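Local coordinates for protein putative phophotriesterase (Proteus mirabilis, PDB 3RHG) that probably hydrolyses ester bonds at a centre of two zinc ions and belongs to the phosphotriesterase family of metal-dependent hydrolases, at residues Y60-C65 / L257-P262; A161-E166 / S195-M200; R206-L211 / C241-R246. One frame throughout, in Å; residues are numbered along the deposited sequence. Where two conformers were deposited one is given.

Interactions 2 and 3 belong to the parallel barrel sheet and its surrounding helices, while interaction 1 joins two loops beside the pocket that holds benzoic acid. Along the chain, interactions 2 and 3 follow one another inside the long span closed by 60-65 and 257-262. Strand 195-199 leads directly into helix 207-217, so interactions 2 and 3, with centres about 17 Å apart, touch: Met200 CE lies 3.5 Å from Gly207 N. Interaction 1 is farther off, its centre about 24 Å from that of interaction 2 and about 28 Å from that of interaction 3. Interaction 2 thus supplies metal ligands near two strand ends, interaction 1 a pocket wall, and interaction 3 outer packing.

Interaction 1: residues Y60-C65 / L257-P262; sequences YDPYCC and LDISFP. With BEZ (benzoic acid), chain D.
Apolar packing joins two loops here: at one end Tyr63 and Phe261 build a wall of the benzoic acid pocket, and at the other Tyr60 and Ser260 meet beside the second subunit. Segment 60-65 lies between helices 55-58 and 66-69, and segment 257-262 follows strand 249-252. The Phe261 and Tyr63 rings meet obliquely, their planes 31° apart and centroids 5.3 Å apart. Tyr63 OH comes within 3.2 Å of Phe261 CE1. With CG anti to its carbonyl carbon (chi1 -58°), Phe261 swings its ring towards Pro62, whose CG stands 3.7 Å from Phe261 CD1. Ile259 CG2 lies over a face of the Phe261 ring, near its rim, and also touches Pro62.

At the subunit interface, Ser260 is small enough to leave room for the Tyr60 ring. Its hydroxyl has two positions, and in one of them it touches that ring and weakly binds water 1, which lies 3.2 Å from Tyr60 OH. Val270 and Met271 of the second subunit pack on Tyr60 and Ser260 respectively. Asp61 turns its carboxylate to Ser42 and the backbone of Phe38.

Benzoic acid lies over a face of Phe261, its C5 at 3.6 Å from Phe261 CZ; Leu257 CD2 and Tyr63 OH also touch it. The carbonyl oxygens of Tyr60 and Ser260, both acceptors, cannot bond to each other, but Tyr60 CA makes a CA-H...O contact of 3.5 Å with Ser260 O. Cohesion across these loops therefore rests mainly on van der Waals contact, and the aromatic and aliphatic surface suits the flat benzene ring of the ligand.

Interaction 2: residues A161-E166 / S195-M200; sequences AGMIGE and SMNIHM. With ZN (zinc ion), chain C; ZN (zinc ion), chain B.
The torsions of Glu166 and His199 bring both to one zinc ion: Glu166 CG stands between its backbone N and carbonyl carbon (chi1 59°) with the chain then extended, whereas His199 CG is anti to its N (chi1 165°). Glu166 OE1 and His199 ND1 bind the chain C zinc ion at 1.9 Å and 2.0 Å. The carboxylate and imidazole planes are 48° apart. Glu166 OE2 reaches the chain B zinc ion at 2.1 Å, so the two oxygens of one carboxylate bridge both metals. His23, His25 and Asp294 help complete the chain B site, and His229 the chain C site.

Behind the metals the two strands run parallel. Ile164 N donates to Ser195 O at 2.9 Å, and Asn197 N to Ile164 O at 2.8 Å. Gly165 fits where a side chain would collide with Asn197 O, and a cis peptide follows it. Met163 CE packs 3.6 Å from Asn197 CB, while Asn197 OD1 bonds to His23, which probably helps orient this metal ligand. Helix 336-343 covers Met163 and Ser195, helix 139-151 packs on Ile164, and helix 175-188 connects strands 163-168 and 195-199 in a beta-alpha-beta unit and covers Ile164 and Met196.

Interaction 3: residues R206-L211 / C241-R246; sequences RGDEVL and CKMLDR
Asp208 is gripped by two cations of the neighbouring helix, one on each carboxylate oxygen. Lys242 NZ meets OD2 of Asp208 on its syn side at 2.7 Å, and Arg246 NH1 meets OD1 of Asp208 on its anti side at 2.9 Å, each somewhat out of the carboxylate plane. The carboxylate and guanidinium planes are 44° apart. Water 3 donates to Asp208 OD1 and accepts from Lys242 NZ, closing a second path between the charges; the lysine's long chain, bent at chi3 and chi4, brings its ammonium there.

Beneath the charges, Leu211 CB lies 3.5 Å above the centre of the Arg246 guanidinium, so an aliphatic surface supports its face. A bend at chi3 (68°) carries the guanidinium back alongside Leu211, the side chains running oppositely, and Asp212 pairs with the same NH1. Deeper still, Met243 SD nestles 3.5 Å from Gly207 C, where glycine leaves room for the sulphur, while Met243 CE touches Asp208. Tyr239 OH bonds to Gly207 N, and Leu250 of strand 249-252 packs against Met243.

The axes run nearly parallel, 17° and 10.5 Å apart, as expected for adjacent outer helices of the beta/alpha barrel shared by the metal-dependent hydrolases.

Interaction 1: residues Y60-C65 / L257-P262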
# COMPACT_ATOMS: atom_id res chain seq x y z
N TYR A 60 -0.09 4.13 8.88
CA TYR A 60 -1.36 4.22 9.61
C TYR A 60 -1.43 5.40 10.58
O TYR A 60 -2.51 5.84 10.94
CB TYR A 60 -1.76 2.85 10.27
CG TYR A 60 -1.99 1.89 9.15
CD1 TYR A 60 -3.22 1.85 8.48
CD2 TYR A 60 -0.94 1.15 8.64
CE1 TYR A 60 -3.40 1.03 7.37
CE2 TYR A 60 -1.12 0.33 7.53
CZ TYR A 60 -2.34 0.28 6.90
OH TYR A 60 -2.49 -0.50 5.78
N ASP A 61 -0.27 5.94 10.96
CA ASP A 61 -0.24 7.09 11.85
C ASP A 61 0.96 7.96 11.49
O ASP A 61 1.94 8.05 12.23
CB ASP A 61 -0.20 6.62 13.31
CG ASP A 61 -0.60 7.71 14.29
OD1 ASP A 61 -0.74 8.88 13.86
OD2 ASP A 61 -0.77 7.40 15.49
N PRO A 62 0.90 8.58 10.30
CA PRO A 62 2.04 9.36 9.82
C PRO A 62 2.35 10.60 10.67
O PRO A 62 3.52 10.98 10.80
CB PRO A 62 1.60 9.80 8.42
CG PRO A 62 0.07 9.74 8.46
CD PRO A 62 -0.20 8.54 9.31
N TYR A 63 1.31 11.21 11.23
CA TYR A 63 1.44 12.54 11.82
C TYR A 63 1.92 12.55 13.26
O TYR A 63 2.16 13.63 13.82
CB TYR A 63 0.09 13.28 11.74
CG TYR A 63 -0.42 13.54 10.34
CD1 TYR A 63 0.45 13.74 9.26
CD2 TYR A 63 -1.79 13.62 10.08
CE1 TYR A 63 -0.03 14.00 7.98
CE2 TYR A 63 -2.28 13.88 8.80
CZ TYR A 63 -1.40 14.06 7.76
OH TYR A 63 -1.91 14.31 6.49
N CYS A 64 2.07 11.38 13.87
CA CYS A 64 2.52 11.31 15.28
C CYS A 64 4.05 11.28 15.38
O CYS A 64 4.61 11.41 16.46
CB CYS A 64 1.95 10.08 15.99
SG CYS A 64 2.78 8.51 15.55
N CYS A 65 4.71 11.10 14.24
CA CYS A 65 6.17 10.94 14.23
C CYS A 65 6.85 12.29 13.94
O CYS A 65 6.77 12.82 12.84
CB CYS A 65 6.57 9.90 13.17
SG CYS A 65 8.33 9.70 12.89
N LEU A 257 0.69 7.48 -2.83
CA LEU A 257 0.76 7.99 -1.47
C LEU A 257 0.78 6.82 -0.44
O LEU A 257 1.63 6.77 0.47
CB LEU A 257 -0.37 9.00 -1.23
CG LEU A 257 -0.54 9.53 0.20
CD1 LEU A 257 0.64 10.37 0.51
CD2 LEU A 257 -1.81 10.31 0.32
N ASP A 258 -0.14 5.89 -0.59
CA ASP A 258 -0.12 4.61 0.14
C ASP A 258 -0.15 4.79 1.65
O ASP A 258 0.58 4.10 2.37
CB ASP A 258 1.09 3.75 -0.24
CG ASP A 258 1.08 3.27 -1.70
OD1 ASP A 258 0.10 3.51 -2.47
OD2 ASP A 258 2.08 2.63 -2.09
N ILE A 259 -0.99 5.71 2.12
CA ILE A 259 -1.06 6.00 3.56
C ILE A 259 -2.53 6.05 3.95
O ILE A 259 -3.39 6.50 3.17
CB ILE A 259 -0.40 7.36 3.89
CG1 ILE A 259 1.09 7.34 3.57
CG2 ILE A 259 -0.62 7.75 5.35
CD1 ILE A 259 1.77 8.75 3.69
N SER A 260 -2.81 5.58 5.16
CA SER A 260 -4.13 5.71 5.74
C SER A 260 -4.05 6.70 6.91
O SER A 260 -3.20 6.57 7.80
CB SER A 260 -4.64 4.34 6.19
OG SER A 260 -4.62 3.39 5.12
N PHE A 261 -4.93 7.68 6.90
CA PHE A 261 -4.95 8.69 7.93
C PHE A 261 -6.01 8.35 8.97
O PHE A 261 -7.10 7.86 8.64
CB PHE A 261 -5.16 10.07 7.28
CG PHE A 261 -4.11 10.40 6.27
CD1 PHE A 261 -2.90 10.96 6.66
CD2 PHE A 261 -4.29 10.07 4.93
CE1 PHE A 261 -1.92 11.24 5.74
CE2 PHE A 261 -3.31 10.34 3.99
CZ PHE A 261 -2.12 10.92 4.38
N PRO A 262 -5.69 8.56 10.25
CA PRO A 262 -6.66 8.17 11.27
C PRO A 262 -8.02 8.89 11.14
O PRO A 262 -9.05 8.32 11.49
CB PRO A 262 -5.97 8.53 12.57
CG PRO A 262 -4.49 8.49 12.25
CD PRO A 262 -4.34 8.76 10.78
C BEZ D . -5.39 16.01 3.46
O1 BEZ D . -6.23 16.83 3.03
O2 BEZ D . -5.38 15.72 4.68
C1 BEZ D . -4.40 15.36 2.54
C2 BEZ D . -4.29 15.77 1.21
C3 BEZ D . -3.35 15.17 0.38
C4 BEZ D . -2.54 14.15 0.86
C5 BEZ D . -2.66 13.74 2.18
C6 BEZ D . -3.59 14.34 3.03
O HOH W 1 -5.22 0.10 4.23

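Interaction 2: residues A161-E166 / S195-M200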
# COMPACT_ATOMS: atom_id res chain seq x y z
N ALA A 161 7.94 33.29 -7.02
CA ALA A 161 7.06 32.15 -7.24
C ALA A 161 6.57 32.11 -8.68
O ALA A 161 6.52 33.13 -9.37
CB ALA A 161 5.85 32.25 -6.30
N GLY A 162 6.16 30.91 -9.11
CA GLY A 162 5.62 30.75 -10.46
C GLY A 162 4.25 30.08 -10.47
O GLY A 162 3.70 29.82 -11.55
N MET A 163 3.69 29.80 -9.28
CA MET A 163 2.34 29.23 -9.16
C MET A 163 1.66 29.85 -7.95
O MET A 163 2.31 30.16 -6.94
CB MET A 163 2.36 27.71 -8.93
CG MET A 163 0.97 27.06 -8.97
SD MET A 163 1.05 25.25 -9.02
CE MET A 163 1.29 24.87 -7.26
N ILE A 164 0.35 30.03 -8.06
CA ILE A 164 -0.45 30.47 -6.93
C ILE A 164 -1.03 29.22 -6.27
O ILE A 164 -1.71 28.43 -6.91
CB ILE A 164 -1.59 31.41 -7.38
CG1 ILE A 164 -1.00 32.67 -8.05
CG2 ILE A 164 -2.49 31.77 -6.19
CD1 ILE A 164 -2.04 33.51 -8.81
N GLY A 165 -0.72 29.02 -4.99
CA GLY A 165 -1.21 27.83 -4.29
C GLY A 165 -0.19 27.27 -3.33
O GLY A 165 0.83 27.92 -3.09
N GLU A 166 -0.46 26.09 -2.75
CA GLU A 166 -1.78 25.47 -2.82
C GLU A 166 -2.74 26.19 -1.86
O GLU A 166 -2.45 26.34 -0.66
CB GLU A 166 -1.71 23.97 -2.56
CG GLU A 166 -1.14 23.55 -1.21
CD GLU A 166 -1.20 22.02 -1.04
OE1 GLU A 166 -2.32 21.48 -1.04
OE2 GLU A 166 -0.15 21.36 -0.94
N SER A 195 -0.79 29.76 -12.94
CA SER A 195 -1.88 28.84 -12.60
C SER A 195 -2.20 28.96 -11.11
O SER A 195 -1.39 29.51 -10.34
CB SER A 195 -1.53 27.40 -12.91
OG SER A 195 -0.49 26.87 -12.08
N MET A 196 -3.36 28.46 -10.73
CA MET A 196 -3.79 28.47 -9.34
C MET A 196 -4.17 27.05 -8.97
O MET A 196 -5.03 26.46 -9.62
CB MET A 196 -5.00 29.38 -9.16
CG MET A 196 -5.40 29.53 -7.70
SD MET A 196 -7.06 30.25 -7.53
CE MET A 196 -6.99 31.64 -8.63
N ASN A 197 -3.51 26.52 -7.94
CA ASN A 197 -3.71 25.15 -7.47
C ASN A 197 -4.46 25.21 -6.16
O ASN A 197 -3.99 25.88 -5.21
CB ASN A 197 -2.34 24.50 -7.30
CG ASN A 197 -2.40 23.03 -6.95
OD1 ASN A 197 -1.74 22.62 -6.01
ND2 ASN A 197 -3.14 22.21 -7.74
N ILE A 198 -5.64 24.58 -6.11
CA ILE A 198 -6.47 24.64 -4.91
C ILE A 198 -6.33 23.36 -4.10
O ILE A 198 -6.64 22.28 -4.58
CB ILE A 198 -7.98 24.83 -5.26
CG1 ILE A 198 -8.18 25.96 -6.28
CG2 ILE A 198 -8.82 25.09 -3.99
CD1 ILE A 198 -7.69 27.27 -5.85
N HIS A 199 -5.91 23.48 -2.85
CA HIS A 199 -5.97 22.36 -1.94
C HIS A 199 -7.45 22.11 -1.66
O HIS A 199 -8.12 22.93 -1.01
CB HIS A 199 -5.25 22.69 -0.62
CG HIS A 199 -5.58 21.74 0.49
ND1 HIS A 199 -4.80 20.64 0.78
CD2 HIS A 199 -6.61 21.71 1.38
CE1 HIS A 199 -5.34 19.97 1.79
NE2 HIS A 199 -6.43 20.61 2.17
N MET A 200 -7.97 20.99 -2.15
CA MET A 200 -9.35 20.61 -1.88
C MET A 200 -9.38 19.60 -0.75
O MET A 200 -8.44 18.84 -0.57
CB MET A 200 -9.99 19.96 -3.12
CG MET A 200 -10.10 20.95 -4.27
SD MET A 200 -11.25 22.32 -3.96
CE MET A 200 -12.79 21.41 -4.04
ZN ZN C . -3.10 19.99 -0.10
ZN ZN B . 0.54 19.40 -1.37
O HOH W 2 1.73 28.39 -12.92

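Interaction 3: residues R206-L211 / C241-R246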
# COMPACT_ATOMS: atom_id res chain seq x y z
N ARG A 206 -16.48 19.47 -2.54
CA ARG A 206 -16.72 20.91 -2.47
C ARG A 206 -16.40 21.64 -3.77
O ARG A 206 -16.40 22.87 -3.83
CB ARG A 206 -15.92 21.50 -1.31
CG ARG A 206 -16.52 21.16 0.06
CD ARG A 206 -15.98 22.11 1.11
NE ARG A 206 -16.37 21.76 2.48
CZ ARG A 206 -17.32 22.39 3.17
NH1 ARG A 206 -18.03 23.38 2.59
NH2 ARG A 206 -17.59 22.05 4.44
N GLY A 207 -16.13 20.88 -4.82
CA GLY A 207 -15.76 21.52 -6.07
C GLY A 207 -16.73 22.56 -6.62
O GLY A 207 -16.30 23.62 -7.08
N ASP A 208 -18.04 22.28 -6.62
CA ASP A 208 -18.97 23.25 -7.20
C ASP A 208 -18.92 24.58 -6.44
O ASP A 208 -18.94 25.65 -7.04
CB ASP A 208 -20.40 22.73 -7.23
CG ASP A 208 -20.79 22.12 -8.55
OD1 ASP A 208 -20.32 22.59 -9.63
OD2 ASP A 208 -21.62 21.18 -8.52
N GLU A 209 -18.87 24.53 -5.11
CA GLU A 209 -18.88 25.81 -4.39
C GLU A 209 -17.56 26.57 -4.54
O GLU A 209 -17.55 27.81 -4.63
CB GLU A 209 -19.30 25.66 -2.93
CG GLU A 209 -18.24 25.18 -2.08
CD GLU A 209 -18.65 25.13 -0.61
OE1 GLU A 209 -19.11 26.15 -0.02
OE2 GLU A 209 -18.50 24.04 -0.06
N VAL A 210 -16.44 25.85 -4.64
CA VAL A 210 -15.16 26.50 -4.88
C VAL A 210 -15.17 27.15 -6.27
O VAL A 210 -14.74 28.30 -6.44
CB VAL A 210 -14.01 25.50 -4.76
CG1 VAL A 210 -12.73 26.03 -5.41
CG2 VAL A 210 -13.80 25.10 -3.28
N LEU A 211 -15.69 26.43 -7.27
CA LEU A 211 -15.76 26.99 -8.62
C LEU A 211 -16.81 28.08 -8.76
O LEU A 211 -16.66 29.00 -9.58
CB LEU A 211 -15.93 25.89 -9.68
CG LEU A 211 -14.75 24.90 -9.71
CD1 LEU A 211 -14.94 23.91 -10.84
CD2 LEU A 211 -13.43 25.65 -9.86
N CYS A 241 -16.62 14.50 -13.67
CA CYS A 241 -17.01 15.05 -14.98
C CYS A 241 -17.72 16.41 -14.87
O CYS A 241 -17.56 17.27 -15.75
CB CYS A 241 -17.87 14.04 -15.76
SG CYS A 241 -16.93 12.58 -16.23
N LYS A 242 -18.49 16.62 -13.80
CA LYS A 242 -19.15 17.90 -13.58
C LYS A 242 -18.09 19.00 -13.43
O LYS A 242 -18.23 20.11 -13.96
CB LYS A 242 -20.01 17.82 -12.31
CG LYS A 242 -20.99 18.96 -12.10
CD LYS A 242 -21.79 18.70 -10.80
CE LYS A 242 -23.19 19.26 -10.84
NZ LYS A 242 -23.22 20.73 -10.67
N MET A 243 -17.00 18.69 -12.73
CA MET A 243 -15.92 19.67 -12.55
C MET A 243 -15.20 19.91 -13.86
O MET A 243 -14.93 21.05 -14.24
CB MET A 243 -14.92 19.19 -11.49
CG MET A 243 -15.50 19.03 -10.09
SD MET A 243 -16.32 20.50 -9.43
CE MET A 243 -18.07 20.10 -9.65
N LEU A 244 -14.88 18.83 -14.56
CA LEU A 244 -14.18 18.96 -15.83
C LEU A 244 -15.02 19.76 -16.82
O LEU A 244 -14.48 20.54 -17.63
CB LEU A 244 -13.84 17.59 -16.39
CG LEU A 244 -12.78 16.79 -15.59
CD1 LEU A 244 -12.89 15.27 -15.84
CD2 LEU A 244 -11.38 17.28 -15.92
N ASP A 245 -16.33 19.58 -16.77
CA ASP A 245 -17.20 20.29 -17.71
C ASP A 245 -17.20 21.80 -17.46
O ASP A 245 -17.54 22.58 -18.35
CB ASP A 245 -18.62 19.73 -17.68
CG ASP A 245 -18.75 18.40 -18.36
OD1 ASP A 245 -17.81 18.03 -19.10
OD2 ASP A 245 -19.80 17.74 -18.18
N ARG A 246 -16.79 22.21 -16.25
CA ARG A 246 -16.65 23.62 -15.95
C ARG A 246 -15.32 24.19 -16.44
O ARG A 246 -15.06 25.40 -16.34
CB ARG A 246 -16.89 23.91 -14.45
CG ARG A 246 -18.30 23.50 -14.01
CD ARG A 246 -18.62 23.90 -12.58
NE ARG A 246 -18.72 25.34 -12.45
CZ ARG A 246 -19.10 25.97 -11.35
NH1 ARG A 246 -19.43 25.25 -10.27
NH2 ARG A 246 -19.16 27.30 -11.33
O HOH W 3 -21.93 22.64 -11.92